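Enoyl-CoA hydratase (Geobacillus kaustophilus, PDB 2PPY) probably catalyses the hydration of enoyl-CoA thioesters in fatty acid beta-oxidation, as a hexameric member of the enoyl-CoA hydratase/isomerase (crotonase) family. Local coordinates at residues Ile19-His23 / Arg198-Arg202; Ile57-Asp61 / Arg194-Arg198; Ile97-Val103 / Val212-Leu217; Gln102-Leu108 / Cys123-Gly129. All blocks are in the same frame, centred on the assembly; numbering follows the deposited sequence.

Interaction 1: Ile19-His23 / Arg198-Arg202; sequences IAEIH and REYAR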
loop_
_atom_site.group_PDB
_atom_site.type_symbol
_atom_site.label_atom_id
_atom_site.label_comp_id
_atom_site.label_asym_id
_atom_site.label_seq_id
_atom_site.Cartn_x
_atom_site.Cartn_y
_atom_site.Cartn_z
ATOM N N ILE A 19 12.509 33.284 4.568
ATOM C CA ILE A 19 11.079 33.073 4.766
ATOM C C ILE A 19 10.283 33.783 3.680
ATOM O O ILE A 19 10.610 34.903 3.283
ATOM C CB ILE A 19 10.605 33.611 6.132
ATOM C CG1 ILE A 19 11.314 32.866 7.265
ATOM C CG2 ILE A 19 9.097 33.456 6.258
ATOM C CD1 ILE A 19 11.008 33.420 8.643
ATOM N N ALA A 20 9.243 33.120 3.191
ATOM C CA ALA A 20 8.383 33.701 2.173
ATOM C C ALA A 20 6.976 33.712 2.736
ATOM O O ALA A 20 6.538 32.738 3.346
ATOM C CB ALA A 20 8.428 32.876 0.892
ATOM N N GLU A 21 6.273 34.821 2.556
ATOM C CA GLU A 21 4.912 34.915 3.047
ATOM C C GLU A 21 4.002 35.120 1.856
ATOM O O GLU A 21 4.195 36.042 1.067
ATOM C CB GLU A 21 4.741 36.087 4.015
ATOM C CG GLU A 21 5.714 36.112 5.172
ATOM C CD GLU A 21 5.282 37.077 6.265
ATOM O OE1 GLU A 21 4.598 38.071 5.945
ATOM O OE2 GLU A 21 5.633 36.848 7.442
ATOM N N ILE A 22 3.018 34.242 1.720
ATOM C CA ILE A 22 2.067 34.349 0.631
ATOM C C ILE A 22 0.804 34.946 1.235
ATOM O O ILE A 22 0.071 34.267 1.961
ATOM C CB ILE A 22 1.747 32.966 0.025
ATOM C CG1 ILE A 22 3.042 32.274 -0.419
ATOM C CG2 ILE A 22 0.807 33.133 -1.160
ATOM C CD1 ILE A 22 2.841 30.870 -0.990
ATOM N N HIS A 23 0.570 36.226 0.961
ATOM C CA HIS A 23 -0.608 36.898 1.486
ATOM C C HIS A 23 -1.757 36.784 0.504
ATOM O O HIS A 23 -1.603 37.074 -0.678
ATOM C CB HIS A 23 -0.310 38.371 1.765
ATOM C CG HIS A 23 0.581 38.593 2.946
ATOM N ND1 HIS A 23 0.149 39.215 4.099
ATOM C CD2 HIS A 23 1.878 38.268 3.159
ATOM C CE1 HIS A 23 1.143 39.266 4.968
ATOM N NE2 HIS A 23 2.203 38.700 4.421
ATOM N N ARG A 198 5.487 33.844 12.862
ATOM C CA ARG A 198 6.743 34.322 12.279
ATOM C C ARG A 198 7.930 33.954 13.157
ATOM O O ARG A 198 9.015 33.658 12.657
ATOM C CB ARG A 198 6.699 35.842 12.085
ATOM C CG ARG A 198 5.957 36.275 10.832
ATOM C CD ARG A 198 5.551 37.735 10.879
ATOM N NE ARG A 198 4.879 38.132 9.647
ATOM C CZ ARG A 198 4.023 39.145 9.551
ATOM N NH1 ARG A 198 3.728 39.871 10.622
ATOM N NH2 ARG A 198 3.456 39.428 8.384
ATOM N N GLU A 199 7.716 33.978 14.469
ATOM C CA GLU A 199 8.767 33.633 15.419
ATOM C C GLU A 199 9.153 32.166 15.247
ATOM O O GLU A 199 10.330 31.815 15.315
ATOM C CB GLU A 199 8.282 33.887 16.847
ATOM C CG GLU A 199 9.289 33.550 17.927
ATOM C CD GLU A 199 8.793 33.923 19.312
ATOM O OE1 GLU A 199 8.519 35.122 19.538
ATOM O OE2 GLU A 199 8.672 33.021 20.171
ATOM N N TYR A 200 8.155 31.318 15.014
ATOM C CA TYR A 200 8.382 29.890 14.818
ATOM C C TYR A 200 9.157 29.686 13.526
ATOM O O TYR A 200 10.136 28.940 13.491
ATOM C CB TYR A 200 7.038 29.156 14.757
ATOM C CG TYR A 200 7.121 27.648 14.619
ATOM C CD1 TYR A 200 7.392 27.051 13.387
ATOM C CD2 TYR A 200 6.877 26.816 15.714
ATOM C CE1 TYR A 200 7.410 25.655 13.245
ATOM C CE2 TYR A 200 6.894 25.422 15.584
ATOM C CZ TYR A 200 7.158 24.850 14.344
ATOM O OH TYR A 200 7.146 23.478 14.198
ATOM N N ALA A 201 8.722 30.362 12.467
ATOM C CA ALA A 201 9.384 30.258 11.172
ATOM C C ALA A 201 10.818 30.773 11.271
ATOM O O ALA A 201 11.734 30.193 10.688
ATOM C CB ALA A 201 8.610 31.043 10.119
ATOM N N ARG A 202 11.013 31.865 12.007
ATOM C CA ARG A 202 12.348 32.422 12.176
ATOM C C ARG A 202 13.301 31.376 12.746
ATOM O O ARG A 202 14.402 31.188 12.224
ATOM C CB ARG A 202 12.319 33.651 13.095
ATOM C CG ARG A 202 11.827 34.931 12.423
ATOM C CD ARG A 202 12.084 36.156 13.301
ATOM N NE ARG A 202 11.179 36.246 14.449
ATOM C CZ ARG A 202 9.955 36.766 14.400
ATOM N NH1 ARG A 202 9.482 37.246 13.258
ATOM N NH2 ARG A 202 9.204 36.807 15.492
#

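Interaction 2: Ile57-Asp61 / Arg194-Arg198; sequences IVMSD and RERTR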
loop_
_atom_site.group_PDB
_atom_site.type_symbol
_atom_site.label_atom_id
_atom_site.label_comp_id
_atom_site.label_asym_id
_atom_site.label_seq_id
_atom_site.Cartn_x
_atom_site.Cartn_y
_atom_site.Cartn_z
ATOM N N ILE A 57 5.041 30.884 4.851
ATOM C CA ILE A 57 3.881 31.127 5.692
ATOM C C ILE A 57 2.746 31.606 4.798
ATOM O O ILE A 57 2.896 32.565 4.045
ATOM C CB ILE A 57 4.126 32.230 6.742
ATOM C CG1 ILE A 57 5.304 31.869 7.641
ATOM C CG2 ILE A 57 2.872 32.401 7.592
ATOM C CD1 ILE A 57 5.683 32.989 8.613
ATOM N N VAL A 58 1.608 30.936 4.872
ATOM C CA VAL A 58 0.477 31.359 4.075
ATOM C C VAL A 58 -0.484 32.064 5.024
ATOM O O VAL A 58 -0.922 31.484 6.014
ATOM C CB VAL A 58 -0.217 30.157 3.409
ATOM C CG1 VAL A 58 -1.385 30.634 2.552
ATOM C CG2 VAL A 58 0.793 29.385 2.564
HETATM N N MSE A 59 -0.770 33.332 4.743
HETATM C CA MSE A 59 -1.688 34.099 5.574
HETATM C C MSE A 59 -2.662 34.917 4.739
HETATM O O MSE A 59 -2.521 35.013 3.522
HETATM C CB MSE A 59 -0.925 35.001 6.557
HETATM C CG MSE A 59 0.364 35.613 6.041
HETATM SE SE MSE A 59 1.171 36.819 7.353
HETATM C CE MSE A 59 2.282 35.592 8.336
ATOM N N SER A 60 -3.659 35.488 5.402
ATOM C CA SER A 60 -4.686 36.274 4.733
ATOM C C SER A 60 -4.696 37.724 5.195
ATOM O O SER A 60 -4.493 38.005 6.379
ATOM C CB SER A 60 -6.061 35.649 4.995
ATOM O OG SER A 60 -7.112 36.458 4.494
ATOM N N ASP A 61 -4.936 38.639 4.261
ATOM C CA ASP A 61 -4.992 40.059 4.588
ATOM C C ASP A 61 -6.444 40.491 4.736
ATOM O O ASP A 61 -6.730 41.671 4.922
ATOM C CB ASP A 61 -4.329 40.909 3.500
ATOM C CG ASP A 61 -2.844 40.639 3.366
ATOM O OD1 ASP A 61 -2.177 40.408 4.399
ATOM O OD2 ASP A 61 -2.341 40.676 2.223
ATOM N N ARG A 194 0.195 36.227 14.084
ATOM C CA ARG A 194 1.204 36.462 13.058
ATOM C C ARG A 194 2.588 36.534 13.674
ATOM O O ARG A 194 3.559 36.001 13.132
ATOM C CB ARG A 194 0.926 37.769 12.316
ATOM C CG ARG A 194 -0.263 37.721 11.397
ATOM C CD ARG A 194 -0.184 38.834 10.378
ATOM N NE ARG A 194 -1.277 38.758 9.416
ATOM C CZ ARG A 194 -1.343 39.487 8.310
ATOM N NH1 ARG A 194 -0.375 40.351 8.023
ATOM N NH2 ARG A 194 -2.372 39.344 7.486
ATOM N N GLU A 195 2.665 37.209 14.815
ATOM C CA GLU A 195 3.911 37.382 15.539
ATOM C C GLU A 195 4.524 36.037 15.921
ATOM O O GLU A 195 5.671 35.751 15.584
ATOM C CB GLU A 195 3.657 38.206 16.803
ATOM C CG GLU A 195 4.910 38.624 17.552
ATOM C CD GLU A 195 4.594 39.262 18.894
ATOM O OE1 GLU A 195 3.436 39.686 19.096
ATOM O OE2 GLU A 195 5.506 39.348 19.743
ATOM N N ARG A 196 3.756 35.211 16.620
ATOM C CA ARG A 196 4.255 33.914 17.055
ATOM C C ARG A 196 4.492 32.937 15.900
ATOM O O ARG A 196 5.382 32.094 15.976
ATOM C CB ARG A 196 3.308 33.326 18.103
ATOM C CG ARG A 196 3.144 34.252 19.313
ATOM C CD ARG A 196 2.424 33.584 20.464
ATOM N NE ARG A 196 3.131 32.390 20.912
ATOM C CZ ARG A 196 2.728 31.618 21.914
ATOM N NH1 ARG A 196 1.621 31.922 22.580
ATOM N NH2 ARG A 196 3.424 30.537 22.242
ATOM N N THR A 197 3.708 33.054 14.832
ATOM C CA THR A 197 3.899 32.189 13.670
ATOM C C THR A 197 5.245 32.544 13.041
ATOM O O THR A 197 6.048 31.660 12.727
ATOM C CB THR A 197 2.789 32.388 12.610
ATOM O OG1 THR A 197 1.528 31.977 13.153
ATOM C CG2 THR A 197 3.087 31.563 11.357
ATOM N N ARG A 198 5.487 33.844 12.862
ATOM C CA ARG A 198 6.743 34.322 12.279
ATOM C C ARG A 198 7.930 33.954 13.157
ATOM O O ARG A 198 9.015 33.658 12.657
ATOM C CB ARG A 198 6.699 35.842 12.085
ATOM C CG ARG A 198 5.957 36.275 10.832
ATOM C CD ARG A 198 5.551 37.735 10.879
ATOM N NE ARG A 198 4.879 38.132 9.647
ATOM C CZ ARG A 198 4.023 39.145 9.551
ATOM N NH1 ARG A 198 3.728 39.871 10.622
ATOM N NH2 ARG A 198 3.456 39.428 8.384
HETATM O O HOH W 1 -0.327 42.180 5.912
#

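Interaction 3: Ile97-Val103 / Val212-Leu217; sequences IARSPQV and VSNIKL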
loop_
_atom_site.group_PDB
_atom_site.type_symbol
_atom_site.label_atom_id
_atom_site.label_comp_id
_atom_site.label_asym_id
_atom_site.label_seq_id
_atom_site.Cartn_x
_atom_site.Cartn_y
_atom_site.Cartn_z
ATOM N N ILE A 97 2.921 20.990 -2.351
ATOM C CA ILE A 97 3.473 21.427 -1.072
ATOM C C ILE A 97 4.231 20.323 -0.324
ATOM O O ILE A 97 5.341 20.543 0.163
ATOM C CB ILE A 97 2.349 21.993 -0.158
ATOM C CG1 ILE A 97 1.735 23.233 -0.814
ATOM C CG2 ILE A 97 2.912 22.357 1.211
ATOM C CD1 ILE A 97 0.552 23.806 -0.073
ATOM N N ALA A 98 3.637 19.138 -0.233
ATOM C CA ALA A 98 4.278 18.025 0.459
ATOM C C ALA A 98 5.589 17.619 -0.213
ATOM O O ALA A 98 6.454 17.025 0.422
ATOM C CB ALA A 98 3.331 16.832 0.514
ATOM N N ARG A 99 5.732 17.941 -1.495
ATOM C CA ARG A 99 6.941 17.596 -2.233
ATOM C C ARG A 99 7.985 18.710 -2.221
ATOM O O ARG A 99 9.118 18.494 -2.652
ATOM C CB ARG A 99 6.594 17.256 -3.688
ATOM C CG ARG A 99 5.514 16.204 -3.837
ATOM C CD ARG A 99 5.327 15.782 -5.287
ATOM N NE ARG A 99 4.115 14.983 -5.452
ATOM C CZ ARG A 99 3.042 15.381 -6.128
ATOM N NH1 ARG A 99 3.022 16.572 -6.719
ATOM N NH2 ARG A 99 1.978 14.594 -6.198
ATOM N N SER A 100 7.604 19.894 -1.740
ATOM C CA SER A 100 8.507 21.049 -1.699
ATOM C C SER A 100 9.516 21.033 -0.545
ATOM O O SER A 100 9.225 20.543 0.544
ATOM C CB SER A 100 7.692 22.344 -1.638
ATOM O OG SER A 100 6.851 22.471 -2.772
ATOM N N PRO A 101 10.715 21.596 -0.770
ATOM C CA PRO A 101 11.754 21.634 0.261
ATOM C C PRO A 101 11.377 22.492 1.462
ATOM O O PRO A 101 11.789 22.201 2.585
ATOM C CB PRO A 101 12.967 22.216 -0.476
ATOM C CG PRO A 101 12.690 21.938 -1.916
ATOM C CD PRO A 101 11.209 22.188 -2.022
ATOM N N GLN A 102 10.607 23.552 1.219
ATOM C CA GLN A 102 10.198 24.470 2.283
ATOM C C GLN A 102 9.100 23.912 3.165
ATOM O O GLN A 102 8.260 23.134 2.712
ATOM C CB GLN A 102 9.666 25.796 1.717
ATOM C CG GLN A 102 10.638 26.650 0.933
ATOM C CD GLN A 102 10.832 26.160 -0.481
ATOM O OE1 GLN A 102 9.957 25.501 -1.050
ATOM N NE2 GLN A 102 11.974 26.496 -1.069
ATOM N N VAL A 103 9.102 24.340 4.423
ATOM C CA VAL A 103 8.074 23.941 5.366
ATOM C C VAL A 103 6.941 24.945 5.170
ATOM O O VAL A 103 7.148 26.157 5.278
ATOM C CB VAL A 103 8.583 24.018 6.823
ATOM C CG1 VAL A 103 7.426 23.848 7.799
ATOM C CG2 VAL A 103 9.625 22.941 7.059
ATOM N N VAL A 212 15.977 20.374 8.356
ATOM C CA VAL A 212 14.562 20.683 8.506
ATOM C C VAL A 212 13.814 20.262 7.250
ATOM O O VAL A 212 12.777 19.604 7.316
ATOM C CB VAL A 212 14.340 22.195 8.724
ATOM C CG1 VAL A 212 12.871 22.542 8.520
ATOM C CG2 VAL A 212 14.777 22.586 10.135
ATOM N N SER A 213 14.362 20.647 6.104
ATOM C CA SER A 213 13.756 20.342 4.819
ATOM C C SER A 213 13.648 18.838 4.549
ATOM O O SER A 213 12.576 18.340 4.196
ATOM C CB SER A 213 14.548 21.028 3.705
ATOM O OG SER A 213 13.941 20.793 2.449
ATOM N N ASN A 214 14.752 18.116 4.717
ATOM C CA ASN A 214 14.742 16.679 4.487
ATOM C C ASN A 214 13.819 15.959 5.476
ATOM O O ASN A 214 13.244 14.927 5.147
ATOM C CB ASN A 214 16.172 16.122 4.555
ATOM C CG ASN A 214 16.914 16.266 3.236
ATOM O OD1 ASN A 214 16.529 17.064 2.379
ATOM N ND2 ASN A 214 17.989 15.498 3.068
ATOM N N ILE A 215 13.670 16.506 6.680
ATOM C CA ILE A 215 12.781 15.904 7.678
ATOM C C ILE A 215 11.332 16.009 7.194
ATOM O O ILE A 215 10.564 15.044 7.273
ATOM C CB ILE A 215 12.883 16.624 9.047
ATOM C CG1 ILE A 215 14.200 16.263 9.735
ATOM C CG2 ILE A 215 11.700 16.241 9.930
ATOM C CD1 ILE A 215 14.456 17.053 11.009
ATOM N N LYS A 216 10.972 17.193 6.702
ATOM C CA LYS A 216 9.632 17.453 6.195
ATOM C C LYS A 216 9.319 16.525 5.026
ATOM O O LYS A 216 8.211 16.019 4.917
ATOM C CB LYS A 216 9.500 18.930 5.781
ATOM C CG LYS A 216 8.261 19.280 4.948
ATOM C CD LYS A 216 8.515 19.042 3.459
ATOM C CE LYS A 216 7.251 19.188 2.625
ATOM N NZ LYS A 216 6.707 20.574 2.619
ATOM N N LEU A 217 10.297 16.302 4.154
ATOM C CA LEU A 217 10.103 15.409 3.019
ATOM C C LEU A 217 9.952 13.966 3.501
ATOM O O LEU A 217 9.104 13.215 3.018
ATOM C CB LEU A 217 11.295 15.491 2.060
ATOM C CG LEU A 217 11.485 16.789 1.268
ATOM C CD1 LEU A 217 12.777 16.708 0.474
ATOM C CD2 LEU A 217 10.290 17.009 0.345
#

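Interaction 4: Gln102-Leu108 / Cys123-Gly129; sequences QVYIACL and CDLRFMG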
loop_
_atom_site.group_PDB
_atom_site.type_symbol
_atom_site.label_atom_id
_atom_site.label_comp_id
_atom_site.label_asym_id
_atom_site.label_seq_id
_atom_site.Cartn_x
_atom_site.Cartn_y
_atom_site.Cartn_z
ATOM N N GLN A 102 10.607 23.552 1.219
ATOM C CA GLN A 102 10.198 24.470 2.283
ATOM C C GLN A 102 9.100 23.912 3.165
ATOM O O GLN A 102 8.260 23.134 2.712
ATOM C CB GLN A 102 9.666 25.796 1.717
ATOM C CG GLN A 102 10.638 26.650 0.933
ATOM C CD GLN A 102 10.832 26.160 -0.481
ATOM O OE1 GLN A 102 9.957 25.501 -1.050
ATOM N NE2 GLN A 102 11.974 26.496 -1.069
ATOM N N VAL A 103 9.102 24.340 4.423
ATOM C CA VAL A 103 8.074 23.941 5.366
ATOM C C VAL A 103 6.941 24.945 5.170
ATOM O O VAL A 103 7.148 26.157 5.278
ATOM C CB VAL A 103 8.583 24.018 6.823
ATOM C CG1 VAL A 103 7.426 23.848 7.799
ATOM C CG2 VAL A 103 9.625 22.941 7.059
ATOM N N TYR A 104 5.753 24.443 4.858
ATOM C CA TYR A 104 4.593 25.300 4.654
ATOM C C TYR A 104 3.727 25.397 5.913
ATOM O O TYR A 104 3.259 24.389 6.440
ATOM C CB TYR A 104 3.756 24.782 3.479
ATOM C CG TYR A 104 4.208 25.300 2.126
ATOM C CD1 TYR A 104 5.476 25.002 1.625
ATOM C CD2 TYR A 104 3.376 26.119 1.365
ATOM C CE1 TYR A 104 5.906 25.514 0.395
ATOM C CE2 TYR A 104 3.793 26.634 0.140
ATOM C CZ TYR A 104 5.055 26.330 -0.337
ATOM O OH TYR A 104 5.462 26.857 -1.534
ATOM N N ILE A 105 3.523 26.620 6.390
ATOM C CA ILE A 105 2.723 26.861 7.584
ATOM C C ILE A 105 1.512 27.716 7.231
ATOM O O ILE A 105 1.649 28.769 6.609
ATOM C CB ILE A 105 3.531 27.618 8.665
ATOM C CG1 ILE A 105 4.843 26.887 8.950
ATOM C CG2 ILE A 105 2.709 27.737 9.956
ATOM C CD1 ILE A 105 5.745 27.638 9.909
ATOM N N ALA A 106 0.332 27.258 7.627
ATOM C CA ALA A 106 -0.893 28.002 7.375
ATOM C C ALA A 106 -1.161 28.874 8.596
ATOM O O ALA A 106 -1.373 28.359 9.693
ATOM C CB ALA A 106 -2.049 27.049 7.161
ATOM N N CYS A 107 -1.132 30.190 8.411
ATOM C CA CYS A 107 -1.385 31.112 9.512
ATOM C C CYS A 107 -2.867 31.461 9.477
ATOM O O CYS A 107 -3.290 32.326 8.713
ATOM C CB CYS A 107 -0.545 32.382 9.354
ATOM S SG CYS A 107 -0.644 33.506 10.777
ATOM N N LEU A 108 -3.653 30.789 10.313
ATOM C CA LEU A 108 -5.092 31.006 10.335
ATOM C C LEU A 108 -5.543 32.071 11.338
ATOM O O LEU A 108 -5.493 31.866 12.553
ATOM C CB LEU A 108 -5.789 29.672 10.616
ATOM C CG LEU A 108 -5.326 28.521 9.707
ATOM C CD1 LEU A 108 -6.002 27.222 10.142
ATOM C CD2 LEU A 108 -5.652 28.836 8.243
ATOM N N CYS A 123 -0.953 22.109 3.834
ATOM C CA CYS A 123 0.278 22.683 4.370
ATOM C C CYS A 123 0.832 21.738 5.439
ATOM O O CYS A 123 0.104 20.893 5.958
ATOM C CB CYS A 123 0.008 24.060 4.980
ATOM S SG CYS A 123 -0.527 25.312 3.789
ATOM N N ASP A 124 2.113 21.885 5.767
ATOM C CA ASP A 124 2.764 21.029 6.759
ATOM C C ASP A 124 2.295 21.280 8.191
ATOM O O ASP A 124 2.245 20.354 9.003
ATOM C CB ASP A 124 4.290 21.205 6.689
ATOM C CG ASP A 124 4.843 20.944 5.297
ATOM O OD1 ASP A 124 4.433 19.939 4.686
ATOM O OD2 ASP A 124 5.687 21.733 4.812
ATOM N N LEU A 125 1.958 22.530 8.500
ATOM C CA LEU A 125 1.505 22.893 9.839
ATOM C C LEU A 125 0.390 23.930 9.771
ATOM O O LEU A 125 0.273 24.658 8.793
ATOM C CB LEU A 125 2.669 23.468 10.653
ATOM C CG LEU A 125 3.912 22.609 10.894
ATOM C CD1 LEU A 125 5.071 23.494 11.357
ATOM C CD2 LEU A 125 3.603 21.527 11.917
ATOM N N ARG A 126 -0.414 23.998 10.829
ATOM C CA ARG A 126 -1.514 24.951 10.909
ATOM C C ARG A 126 -1.546 25.626 12.279
ATOM O O ARG A 126 -1.674 24.949 13.296
ATOM C CB ARG A 126 -2.846 24.234 10.663
ATOM C CG ARG A 126 -3.058 23.779 9.217
ATOM C CD ARG A 126 -4.007 22.589 9.155
ATOM N NE ARG A 126 -3.382 21.401 9.733
ATOM C CZ ARG A 126 -2.395 20.722 9.155
ATOM N NH1 ARG A 126 -1.920 21.107 7.976
ATOM N NH2 ARG A 126 -1.863 19.671 9.765
ATOM N N PHE A 127 -1.407 26.953 12.298
ATOM C CA PHE A 127 -1.448 27.737 13.541
ATOM C C PHE A 127 -2.677 28.637 13.455
ATOM O O PHE A 127 -2.880 29.320 12.452
ATOM C CB PHE A 127 -0.190 28.610 13.701
ATOM C CG PHE A 127 1.108 27.833 13.771
ATOM C CD1 PHE A 127 1.123 26.472 14.083
ATOM C CD2 PHE A 127 2.325 28.475 13.539
ATOM C CE1 PHE A 127 2.335 25.760 14.153
ATOM C CE2 PHE A 127 3.540 27.776 13.608
ATOM C CZ PHE A 127 3.543 26.415 13.918
HETATM N N MSE A 128 -3.496 28.654 14.502
HETATM C CA MSE A 128 -4.717 29.455 14.478
HETATM C C MSE A 128 -4.900 30.397 15.669
HETATM O O MSE A 128 -4.483 30.086 16.782
HETATM C CB MSE A 128 -5.914 28.508 14.370
HETATM C CG MSE A 128 -7.266 29.172 14.206
HETATM SE SE MSE A 128 -8.571 27.863 13.633
HETATM C CE MSE A 128 -9.466 28.884 12.256
ATOM N N GLY A 129 -5.534 31.545 15.422
ATOM C CA GLY A 129 -5.779 32.513 16.481
ATOM C C GLY A 129 -6.924 32.075 17.378
ATOM O O GLY A 129 -7.870 31.449 16.897
#

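Interaction 1: Ile19-His23 / Arg198-Arg202
The carboxylate of Glu21 and the guanidinium of Arg198 meet edge to edge, their planes only 8° apart; this pair ties strand 19-24 of the crotonase-fold sheet to helix 193-205 packed on it. The His23 ring also turns an edge to that guanidinium, CE1 lying 4.1 Å from Arg198 NH2 with the planes 33° apart, while the Arg202 guanidinium lays one face over the backbone of Arg198 and Glu199. The grip on Glu21 is side-on and bidentate: Arg198 NE donates to Glu21 OE2 at 2.7 Å, nearly straight, and Arg198 NH2 donates to Glu21 OE1 at 3.0 Å. Both oxygens use their syn lone pairs. The Arg198 chain, extended from CG to NE, carries this edge away from the helix to the strand.

Glu21 OE1 accepts a second bond on its anti side, 30° out of the carboxylate plane, from His23 NE2 at 2.9 Å. With OE1 held by two donors and OE2 by one, the carboxylate has little freedom to rotate. The other ring nitrogen, His23 ND1, is bonded to Asp61, so both nitrogens are held.

Two residues before Glu21, the strand makes an apolar contact with the same helix. Ile19 CG1 lies anti to the carbonyl carbon and the branch continues extended, bringing CD1 to 3.7 Å from both Ala201 CB and the backbone N of Arg202.

Interaction 2: Ile57-Asp61 / Arg194-Arg198
Strand 57-60 and helix 194-198 run nearly antiparallel, 170° between their directions and 10.6 Å between axes, with Ile57 facing Arg198 and Met59 facing Arg194. This is a helix packed on the central beta sheet of the crotonase fold, and side chains fill the space between them.

At one end the contact is apolar: Ile57 CG2 meets Thr197 CG2 at 3.9 Å as the two side chains slide past each other in opposite directions. Ile57 CD1 reaches over to the aliphatic CG of Arg198. Thr197 OG1 turns back to its own helix, where it bonds to the carbonyl of Thr193.

Selenomethionine Met59 occupies the middle, between two arginines. Its CG sits between the backbone N and the carbonyl carbon (chi1 36°), and the bend at chi3 sends CE toward Arg198. The selenium lies over one face of the Arg194 guanidinium, offset toward the rim and 3.7 Å from NE. Arg198, whose guanidinium is bound to Glu21, merely packs here, its NH2 lying obliquely 3.6 Å from Met59 SE.

The edge of the Arg194 guanidinium takes the polar partners. Its NH2 makes a weak, bent bond to Ser60 O at 2.7 Å and a long salt bridge at 3.3 Å to the anti lone pair of Asp61 OD1, which also binds His23; NE is paired with Glu109. One water closes the ring, donating to Asp61 OD1 at 3.0 Å and accepting from Arg194 NH1 at 2.8 Å.

Interaction 3: Ile97-Val103 / Val212-Leu217
Lys216 reaches from helix 209-222 into the turn that follows helix 80-99. Its CB lies 4.2 Å from Val103 CG2, and CG is anti to the backbone N (chi1 167°), which directs the chain toward the turn. Bends at chi2 and chi4 then fold it among the carbonyls: CD is 3.4 Å from Ser100 O, and CE rests 3.2 Å from both Ser100 O and Ala98 O. At the tip NZ donates to Ile97 O at 2.8 Å and to Gln102 O at 3.0 Å, and it forms a salt bridge with Asp124. Ile97 O already accepts from Ser100 N, which comes from the opposite face of the carbonyl plane. NZ thus has two carbonyl oxygens and a carboxylate as partners, which probably favours its charged state.

One turn earlier in the helix, Ser213 OG donates to Pro101 O at 2.6 Å, and Val212 CG1 packs on Val103 CG2. Leu217 CD2 lies against the carbonyls of Arg99 and Ser100.

Leu164 of a second subunit packs on Lys216, and Arg99 bonds to Asn228 of a fourth. The arrangement is a helix-to-strand turn held by a lysine from a later helix, at the subunit interfaces of a crotonase-fold hexamer.

Interaction 4: Gln102-Leu108 / Cys123-Gly129
Ile105 CG2 rests over one face of the Phe127 ring, a CH-pi contact 4.0 Å from the centroid and offset toward the rim. Its CG1 branch runs beside Leu125, pointing the same way, and these three side chains share the sheet face turned to helix 193-205, whose Tyr200 packs on Leu125 and meets Phe127 edge to face. On the reverse face Leu108 CB touches CG of selenomethionine Met128 at 3.9 Å, and Ala106 CB meets Arg126 CG.

Between these layers strands 103-108 and 125-129 pair in parallel. Donors alternate between the two strands: Leu125 N to Tyr104 O, Ala106 N to Leu125 O at 2.9 Å, Phe127 N to Ala106 O, Leu108 N to Phe127 O at 2.7 Å, and Gly129 N to Leu108 O.

Where strand 125-129 begins, a side chain takes over. Asp124 OD2 accepts from Tyr104 N at 2.7 Å, almost straight at 170° but met on its anti side, 31° out of the carboxylate plane. Arg126 NH1 folds back to Cys123 O at 2.9 Å. Since Asp124 OD2 also pairs with Lys216, this buried carboxylate probably stays ionised, its negative charge offset by the ammonium and stabilised by the N-H of Tyr104.

From the N terminus, strand 19-24 comes first and is joined by interaction 1 to helix 193-205, closing a loop of 174 residues. Strand 55-60, its neighbour in the sheet, is joined to the same helix by interaction 2, and the two contacts share Arg198. Interaction 4, the pairing of 102-108 with 123-129, is nested inside the loops of interactions 1, 2 and 3 and continues the sheet beside strand 55-60. Interaction 3 crosses interactions 1 and 2 along the chain, binding the end of helix 80-99 and the turn into strand 103-108 to helix 209-222; it shares Gln102 and Val103 with interaction 4.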